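Local coordinates for NalP translocator (Neisseria meningitidis, PDB 1UYN), which forms the outer-membrane beta-barrel domain of a serine-protease autotransporter, a hydrophilic pore for translocating the protease passenger to the bacterial cell surface, at residues A[198-212]-A[231-245]. Sequence-based numbering, arbitrary orientation.
Sequences WSGNSLTEGTLVGLA and GVERDLNGRDYTVTG
Thr207 lays its CG2 methyl over one face of the Arg239 guanidinium, 3.7 Å above the plane, while Val209 CG2 meets that group at its edge. The chi1 of Thr207, -56°, sets the methyl anti to the backbone N and leaves OG1 beside that N, where it donates to Gly238 O at 2.9 Å. Arg239 takes hold of Asp235 side-on, NE reaching OD2 at 2.7 Å and NH2 reaching OD1, both from above the carboxylate plane; NH1 donates to Tyr241 OH, and Asp182 of strand 172-192 provides NH2 with a second carboxylate. One water molecule bridges Glu205 O, Thr207 OG1 and Tyr241 OH.

Strands 199-219 and 224-235 form an antiparallel hairpin of the 12-stranded barrel, paired regularly from Val209–Asp235 to Ala212–Val232. Past the end of strand 224-235, after a last backbone bond from Leu236 N to Leu208 O, side chains make most of the links, until Asn201 N reaches Thr244 O. Asn237 spans the backbone of 206-208: ND2 gives Gly206 O a hydrogen bond of 2.9 Å on a lone pair in the carbonyl plane, and OD1 accepts from Leu208 N at 2.8 Å, the latter bent to 132°. Glu205, bent at chi2 (83°), brings OE2 within 3.1 Å of Asp240 N, which meets it from above the carboxylate plane, and rests CG 3.5 Å from Tyr241 CE1. Farther along, Val243 CG2 touches the edge of the Trp198 ring. Tyr241 and Arg239 also touch helix 12-34, which lies inside the barrel. The chemistry thus implies that amide, carboxylate and hydroxyl groups continue the hairpin's cohesion beyond its ladder, while Arg239, set between the carboxylates of Asp235 and Asp182, probably offsets part of their negative charge beside the helix in the barrel.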
ATOM      1  N   TRP A 198      18.873  16.670 -16.280  1.00 27.66           N
ATOM      2  CA  TRP A 198      18.631  17.206 -14.977  1.00 26.61           C
ATOM      3  C   TRP A 198      19.224  16.282 -13.924  1.00 24.95           C
ATOM      4  O   TRP A 198      19.184  15.056 -14.049  1.00 24.91           O
ATOM      5  CB  TRP A 198      17.109  17.313 -14.784  1.00 26.99           C
ATOM      6  CG  TRP A 198      16.707  18.333 -13.749  1.00 28.50           C
ATOM      7  CD1 TRP A 198      16.763  19.700 -13.851  1.00 29.09           C
ATOM      8  CD2 TRP A 198      16.213  18.057 -12.453  1.00 30.09           C
ATOM      9  NE1 TRP A 198      16.319  20.289 -12.690  1.00 27.94           N
ATOM     10  CE2 TRP A 198      15.979  19.300 -11.813  1.00 29.68           C
ATOM     11  CE3 TRP A 198      15.929  16.879 -11.764  1.00 31.28           C
ATOM     12  CZ2 TRP A 198      15.491  19.394 -10.527  1.00 32.07           C
ATOM     13  CZ3 TRP A 198      15.449  16.968 -10.499  1.00 33.48           C
ATOM     14  CH2 TRP A 198      15.236  18.229  -9.878  1.00 32.95           C
ATOM     15  N   SER A 199      19.789  16.869 -12.886  1.00 22.75           N
ATOM     16  CA  SER A 199      20.231  16.091 -11.768  1.00 21.41           C
ATOM     17  C   SER A 199      19.417  16.495 -10.563  1.00 19.88           C
ATOM     18  O   SER A 199      18.904  17.600 -10.500  1.00 19.64           O
ATOM     19  CB  SER A 199      21.734  16.253 -11.545  1.00 21.45           C
ATOM     20  OG  SER A 199      22.095  17.452 -10.853  1.00 23.51           O
ATOM     21  N   GLY A 200      19.287  15.580  -9.614  1.00 18.05           N
ATOM     22  CA  GLY A 200      18.621  15.875  -8.376  1.00 17.38           C
ATOM     23  C   GLY A 200      19.280  15.264  -7.165  1.00 16.98           C
ATOM     24  O   GLY A 200      19.770  14.146  -7.200  1.00 17.21           O
ATOM     25  N   ASN A 201      19.235  16.009  -6.071  1.00 16.64           N
ATOM     26  CA  ASN A 201      19.854  15.631  -4.803  1.00 15.69           C
ATOM     27  C   ASN A 201      18.982  14.665  -4.036  1.00 15.07           C
ATOM     28  O   ASN A 201      17.805  14.508  -4.322  1.00 14.87           O
ATOM     29  CB  ASN A 201      20.068  16.837  -3.897  1.00 15.69           C
ATOM     30  CG  ASN A 201      21.122  17.806  -4.394  1.00 13.61           C
ATOM     31  OD1 ASN A 201      21.909  17.554  -5.302  1.00 11.90           O
ATOM     32  ND2 ASN A 201      21.142  18.925  -3.761  1.00 13.53           N
ATOM     33  N   SER A 202      19.605  14.003  -3.068  1.00 14.67           N
ATOM     34  CA  SER A 202      18.923  13.096  -2.171  1.00 14.04           C
ATOM     35  C   SER A 202      17.941  13.828  -1.324  1.00 14.47           C
ATOM     36  O   SER A 202      18.025  15.012  -1.119  1.00 15.10           O
ATOM     37  CB  SER A 202      19.898  12.346  -1.268  1.00 13.29           C
ATOM     38  OG  SER A 202      20.576  13.251  -0.424  1.00 11.81           O
ATOM     39  N   LEU A 203      17.040  13.056  -0.788  1.00 15.85           N
ATOM     40  CA  LEU A 203      15.848  13.552  -0.212  1.00 17.32           C
ATOM     41  C   LEU A 203      15.450  12.562   0.918  1.00 16.78           C
ATOM     42  O   LEU A 203      15.369  11.395   0.683  1.00 15.92           O
ATOM     43  CB  LEU A 203      14.771  13.575  -1.307  1.00 18.56           C
ATOM     44  CG  LEU A 203      13.351  13.804  -0.790  1.00 21.12           C
ATOM     45  CD1 LEU A 203      13.298  15.283  -0.397  1.00 23.48           C
ATOM     46  CD2 LEU A 203      12.312  13.462  -1.816  1.00 22.42           C
ATOM     47  N   THR A 204      15.268  13.071   2.130  1.00 16.00           N
ATOM     48  CA  THR A 204      14.644  12.368   3.216  1.00 16.32           C
ATOM     49  C   THR A 204      13.291  13.008   3.491  1.00 15.27           C
ATOM     50  O   THR A 204      13.198  14.212   3.596  1.00 13.61           O
ATOM     51  CB  THR A 204      15.496  12.494   4.468  1.00 16.83           C
ATOM     52  OG1 THR A 204      16.625  11.606   4.395  1.00 19.23           O
ATOM     53  CG2 THR A 204      14.715  11.943   5.641  1.00 19.44           C
ATOM     54  N   GLU A 205      12.232  12.224   3.652  1.00 15.14           N
ATOM     55  CA  GLU A 205      10.943  12.839   3.991  1.00 15.94           C
ATOM     56  C   GLU A 205      10.065  11.907   4.840  1.00 16.17           C
ATOM     57  O   GLU A 205       9.730  10.816   4.430  1.00 17.82           O
ATOM     58  CB  GLU A 205      10.275  13.293   2.718  1.00 15.77           C
ATOM     59  CG  GLU A 205       8.874  13.825   2.836  1.00 18.67           C
ATOM     60  CD  GLU A 205       8.798  15.277   3.230  1.00 22.89           C
ATOM     61  OE1 GLU A 205       9.860  15.908   3.405  1.00 22.71           O
ATOM     62  OE2 GLU A 205       7.646  15.777   3.381  1.00 26.48           O
ATOM     63  N   GLY A 206       9.697  12.349   6.032  1.00 15.87           N
ATOM     64  CA  GLY A 206       8.890  11.574   6.918  1.00 15.22           C
ATOM     65  C   GLY A 206       7.488  12.118   7.063  1.00 15.96           C
ATOM     66  O   GLY A 206       7.342  13.300   7.479  1.00 16.04           O
ATOM     67  N   THR A 207       6.472  11.248   6.838  1.00 15.79           N
ATOM     68  CA  THR A 207       5.079  11.636   6.902  1.00 15.99           C
ATOM     69  C   THR A 207       4.210  10.738   7.827  1.00 16.89           C
ATOM     70  O   THR A 207       4.078   9.527   7.644  1.00 16.95           O
ATOM     71  CB  THR A 207       4.505  11.621   5.492  1.00 16.53           C
ATOM     72  OG1 THR A 207       5.277  12.457   4.630  1.00 16.49           O
ATOM     73  CG2 THR A 207       3.148  12.294   5.447  1.00 17.50           C
ATOM     74  N   LEU A 208       3.618  11.361   8.838  1.00 16.73           N
ATOM     75  CA  LEU A 208       2.588  10.740   9.633  1.00 15.95           C
ATOM     76  C   LEU A 208       1.263  10.786   8.935  1.00 15.60           C
ATOM     77  O   LEU A 208       0.891  11.815   8.387  1.00 14.79           O
ATOM     78  CB  LEU A 208       2.439  11.478  10.950  1.00 16.35           C
ATOM     79  CG  LEU A 208       1.791  10.717  12.099  1.00 15.80           C
ATOM     80  CD1 LEU A 208       2.548   9.478  12.469  1.00 13.58           C
ATOM     81  CD2 LEU A 208       1.799  11.697  13.254  1.00 17.06           C
ATOM     82  N   VAL A 209       0.556   9.663   9.015  1.00 15.56           N
ATOM     83  CA  VAL A 209      -0.744   9.431   8.377  1.00 15.65           C
ATOM     84  C   VAL A 209      -1.715   8.952   9.442  1.00 15.75           C
ATOM     85  O   VAL A 209      -1.434   7.989  10.184  1.00 16.54           O
ATOM     86  CB  VAL A 209      -0.672   8.301   7.275  1.00 15.27           C
ATOM     87  CG1 VAL A 209      -1.993   8.220   6.533  1.00 15.80           C
ATOM     88  CG2 VAL A 209       0.453   8.551   6.277  1.00 14.34           C
ATOM     89  N   GLY A 210      -2.861   9.593   9.518  1.00 15.68           N
ATOM     90  CA  GLY A 210      -3.917   9.140  10.405  1.00 15.47           C
ATOM     91  C   GLY A 210      -4.899   8.346   9.592  1.00 15.68           C
ATOM     92  O   GLY A 210      -5.207   8.675   8.460  1.00 13.95           O
ATOM     93  N   LEU A 211      -5.404   7.297  10.218  1.00 17.68           N
ATOM     94  CA  LEU A 211      -6.166   6.208   9.583  1.00 18.81           C
ATOM     95  C   LEU A 211      -7.266   5.849  10.538  1.00 19.41           C
ATOM     96  O   LEU A 211      -7.105   5.963  11.757  1.00 19.58           O
ATOM     97  CB  LEU A 211      -5.301   4.965   9.381  1.00 18.47           C
ATOM     98  CG  LEU A 211      -4.050   5.203   8.549  1.00 21.53           C
ATOM     99  CD1 LEU A 211      -2.959   4.193   8.930  1.00 24.90           C
ATOM    100  CD2 LEU A 211      -4.345   5.125   7.042  1.00 20.68           C
ATOM    101  N   ALA A 212      -8.377   5.406   9.985  1.00 20.46           N
ATOM    102  CA  ALA A 212      -9.597   5.190  10.761  1.00 22.30           C
ATOM    103  C   ALA A 212     -10.529   4.496   9.816  1.00 23.00           C
ATOM    104  O   ALA A 212     -10.486   4.755   8.630  1.00 24.57           O
ATOM    105  CB  ALA A 212     -10.202   6.512  11.258  1.00 22.19           C
ATOM    106  N   GLY A 231     -13.463   3.867   5.163  1.00 26.13           N
ATOM    107  CA  GLY A 231     -12.305   4.367   5.882  1.00 25.35           C
ATOM    108  C   GLY A 231     -11.938   5.783   5.543  1.00 24.84           C
ATOM    109  O   GLY A 231     -12.376   6.350   4.556  1.00 25.12           O
ATOM    110  N   VAL A 232     -11.066   6.326   6.365  1.00 24.17           N
ATOM    111  CA  VAL A 232     -10.616   7.693   6.271  1.00 23.33           C
ATOM    112  C   VAL A 232      -9.090   7.656   6.412  1.00 23.25           C
ATOM    113  O   VAL A 232      -8.522   6.802   7.091  1.00 23.17           O
ATOM    114  CB  VAL A 232     -11.317   8.467   7.375  1.00 23.31           C
ATOM    115  CG1 VAL A 232     -10.518   9.604   7.870  1.00 23.57           C
ATOM    116  CG2 VAL A 232     -12.688   8.925   6.890  1.00 23.56           C
ATOM    117  N   GLU A 233      -8.418   8.560   5.727  1.00 23.23           N
ATOM    118  CA  GLU A 233      -6.962   8.540   5.641  1.00 23.34           C
ATOM    119  C   GLU A 233      -6.497   9.933   5.210  1.00 22.38           C
ATOM    120  O   GLU A 233      -7.099  10.571   4.366  1.00 22.45           O
ATOM    121  CB  GLU A 233      -6.548   7.452   4.672  1.00 23.62           C
ATOM    122  CG  GLU A 233      -5.108   7.491   4.176  1.00 27.47           C
ATOM    123  CD  GLU A 233      -4.544   6.084   3.845  1.00 33.81           C
ATOM    124  OE1 GLU A 233      -5.314   5.032   3.994  1.00 35.43           O
ATOM    125  OE2 GLU A 233      -3.326   6.031   3.500  1.00 28.23           O
ATOM    126  N   ARG A 234      -5.456  10.433   5.834  1.00 21.64           N
ATOM    127  CA  ARG A 234      -5.053  11.805   5.619  1.00 21.17           C
ATOM    128  C   ARG A 234      -3.636  12.016   6.095  1.00 20.63           C
ATOM    129  O   ARG A 234      -3.299  11.633   7.193  1.00 20.69           O
ATOM    130  CB  ARG A 234      -5.962  12.743   6.403  1.00 21.44           C
ATOM    131  CG  ARG A 234      -5.786  14.214   6.090  1.00 20.91           C
ATOM    132  CD  ARG A 234      -6.646  15.043   6.948  1.00 23.66           C
ATOM    133  NE  ARG A 234      -6.976  16.355   6.401  1.00 24.50           N
ATOM    134  CZ  ARG A 234      -6.170  17.371   6.472  1.00 27.77           C
ATOM    135  NH1 ARG A 234      -4.952  17.259   7.021  1.00 31.75           N
ATOM    136  NH2 ARG A 234      -6.564  18.515   5.985  1.00 29.97           N
ATOM    137  N   ASP A 235      -2.814  12.681   5.308  1.00 19.90           N
ATOM    138  CA  ASP A 235      -1.491  12.985   5.805  1.00 19.84           C
ATOM    139  C   ASP A 235      -1.653  14.028   6.903  1.00 19.12           C
ATOM    140  O   ASP A 235      -2.493  14.915   6.829  1.00 19.40           O
ATOM    141  CB  ASP A 235      -0.557  13.436   4.687  1.00 19.85           C
ATOM    142  CG  ASP A 235      -0.260  12.330   3.685  1.00 19.25           C
ATOM    143  OD1 ASP A 235      -0.558  11.150   3.924  1.00 21.01           O
ATOM    144  OD2 ASP A 235       0.272  12.542   2.591  1.00 24.02           O
ATOM    145  N   LEU A 236      -0.917  13.848   7.978  1.00 18.72           N
ATOM    146  CA  LEU A 236      -1.013  14.742   9.114  1.00 18.90           C
ATOM    147  C   LEU A 236       0.037  15.827   9.027  1.00 18.38           C
ATOM    148  O   LEU A 236      -0.075  16.836   9.732  1.00 19.24           O
ATOM    149  CB  LEU A 236      -0.943  13.949  10.443  1.00 19.06           C
ATOM    150  CG  LEU A 236      -2.017  12.862  10.525  1.00 18.64           C
ATOM    151  CD1 LEU A 236      -2.020  12.149  11.871  1.00 19.29           C
ATOM    152  CD2 LEU A 236      -3.386  13.482  10.217  1.00 18.22           C
ATOM    153  N   ASN A 237       1.014  15.627   8.144  1.00 18.52           N
ATOM    154  CA  ASN A 237       2.049  16.614   7.826  1.00 18.64           C
ATOM    155  C   ASN A 237       2.401  16.614   6.369  1.00 19.47           C
ATOM    156  O   ASN A 237       1.715  16.032   5.558  1.00 20.34           O
ATOM    157  CB  ASN A 237       3.296  16.426   8.695  1.00 18.37           C
ATOM    158  CG  ASN A 237       4.084  15.145   8.387  1.00 19.18           C
ATOM    159  OD1 ASN A 237       3.509  14.057   8.199  1.00 21.14           O
ATOM    160  ND2 ASN A 237       5.417  15.255   8.413  1.00 15.98           N
ATOM    161  N   GLY A 238       3.474  17.282   6.017  1.00 21.31           N
ATOM    162  CA  GLY A 238       3.849  17.436   4.618  1.00 22.19           C
ATOM    163  C   GLY A 238       4.355  16.184   3.952  1.00 22.79           C
ATOM    164  O   GLY A 238       5.042  15.345   4.559  1.00 23.89           O
ATOM    165  N   ARG A 239       3.996  16.031   2.691  1.00 23.40           N
ATOM    166  CA  ARG A 239       4.492  14.908   1.922  1.00 23.27           C
ATOM    167  C   ARG A 239       4.943  15.496   0.626  1.00 24.16           C
ATOM    168  O   ARG A 239       4.231  15.483  -0.351  1.00 24.94           O
ATOM    169  CB  ARG A 239       3.425  13.856   1.705  1.00 22.79           C
ATOM    170  CG  ARG A 239       3.972  12.562   1.138  1.00 21.37           C
ATOM    171  CD  ARG A 239       2.916  11.591   0.699  1.00 20.22           C
ATOM    172  NE  ARG A 239       2.207  10.912   1.798  1.00 21.00           N
ATOM    173  CZ  ARG A 239       2.672   9.846   2.476  1.00 18.96           C
ATOM    174  NH1 ARG A 239       3.884   9.335   2.219  1.00 20.20           N
ATOM    175  NH2 ARG A 239       1.930   9.307   3.424  1.00 14.45           N
ATOM    176  N   ASP A 240       6.141  16.058   0.666  1.00 24.89           N
ATOM    177  CA  ASP A 240       6.801  16.670  -0.480  1.00 24.89           C
ATOM    178  C   ASP A 240       7.938  15.761  -0.932  1.00 23.62           C
ATOM    179  O   ASP A 240       8.874  15.482  -0.148  1.00 23.55           O
ATOM    180  CB  ASP A 240       7.389  18.006  -0.030  1.00 25.21           C
ATOM    181  CG  ASP A 240       7.508  19.026  -1.140  1.00 26.62           C
ATOM    182  OD1 ASP A 240       7.486  18.665  -2.351  1.00 25.24           O
ATOM    183  OD2 ASP A 240       7.658  20.243  -0.828  1.00 30.87           O
ATOM    184  N   TYR A 241       7.845  15.295  -2.168  1.00 22.27           N
ATOM    185  CA  TYR A 241       8.913  14.529  -2.764  1.00 21.52           C
ATOM    186  C   TYR A 241       9.565  15.286  -3.903  1.00 21.91           C
ATOM    187  O   TYR A 241      10.263  14.714  -4.711  1.00 22.30           O
ATOM    188  CB  TYR A 241       8.388  13.184  -3.206  1.00 21.57           C
ATOM    189  CG  TYR A 241       7.883  12.337  -2.063  1.00 19.46           C
ATOM    190  CD1 TYR A 241       8.542  12.329  -0.827  1.00 17.00           C
ATOM    191  CD2 TYR A 241       6.768  11.526  -2.230  1.00 18.30           C
ATOM    192  CE1 TYR A 241       8.081  11.576   0.233  1.00 17.87           C
ATOM    193  CE2 TYR A 241       6.281  10.733  -1.173  1.00 20.01           C
ATOM    194  CZ  TYR A 241       6.944  10.773   0.071  1.00 20.06           C
ATOM    195  OH  TYR A 241       6.495  10.017   1.128  1.00 17.17           O
ATOM    196  N   THR A 242       9.386  16.590  -3.932  1.00 22.81           N
ATOM    197  CA  THR A 242      10.069  17.426  -4.892  1.00 24.06           C
ATOM    198  C   THR A 242      11.541  17.516  -4.536  1.00 24.86           C
ATOM    199  O   THR A 242      11.886  17.951  -3.447  1.00 25.32           O
ATOM    200  CB  THR A 242       9.425  18.804  -4.924  1.00 24.32           C
ATOM    201  OG1 THR A 242       8.124  18.680  -5.524  1.00 24.85           O
ATOM    202  CG2 THR A 242      10.170  19.728  -5.834  1.00 22.88           C
ATOM    203  N   VAL A 243      12.396  17.078  -5.458  1.00 25.93           N
ATOM    204  CA  VAL A 243      13.833  17.087  -5.235  1.00 26.65           C
ATOM    205  C   VAL A 243      14.430  18.411  -5.658  1.00 26.61           C
ATOM    206  O   VAL A 243      14.005  18.999  -6.644  1.00 26.39           O
ATOM    207  CB  VAL A 243      14.569  15.925  -5.964  1.00 26.90           C
ATOM    208  CG1 VAL A 243      13.925  14.603  -5.645  1.00 28.28           C
ATOM    209  CG2 VAL A 243      14.592  16.125  -7.420  1.00 26.77           C
ATOM    210  N   THR A 244      15.374  18.871  -4.843  1.00 27.11           N
ATOM    211  CA  THR A 244      16.300  19.953  -5.159  1.00 27.66           C
ATOM    212  C   THR A 244      17.314  19.458  -6.169  1.00 28.30           C
ATOM    213  O   THR A 244      17.999  18.480  -5.903  1.00 27.75           O
ATOM    214  CB  THR A 244      17.113  20.298  -3.909  1.00 27.74           C
ATOM    215  OG1 THR A 244      16.245  20.753  -2.880  1.00 25.99           O
ATOM    216  CG2 THR A 244      18.096  21.452  -4.185  1.00 28.73           C
ATOM    217  N   GLY A 245      17.450  20.150  -7.296  1.00 29.50           N
ATOM    218  CA  GLY A 245      18.502  19.857  -8.262  1.00 29.72           C
ATOM    219  C   GLY A 245      19.149  21.123  -8.711  1.00 30.01           C
ATOM    220  O   GLY A 245      18.881  21.499  -9.831  1.00 31.57           O
TER
HETATM  221  O   HOH W   1       7.031  10.674   3.438  1.00 38.44           O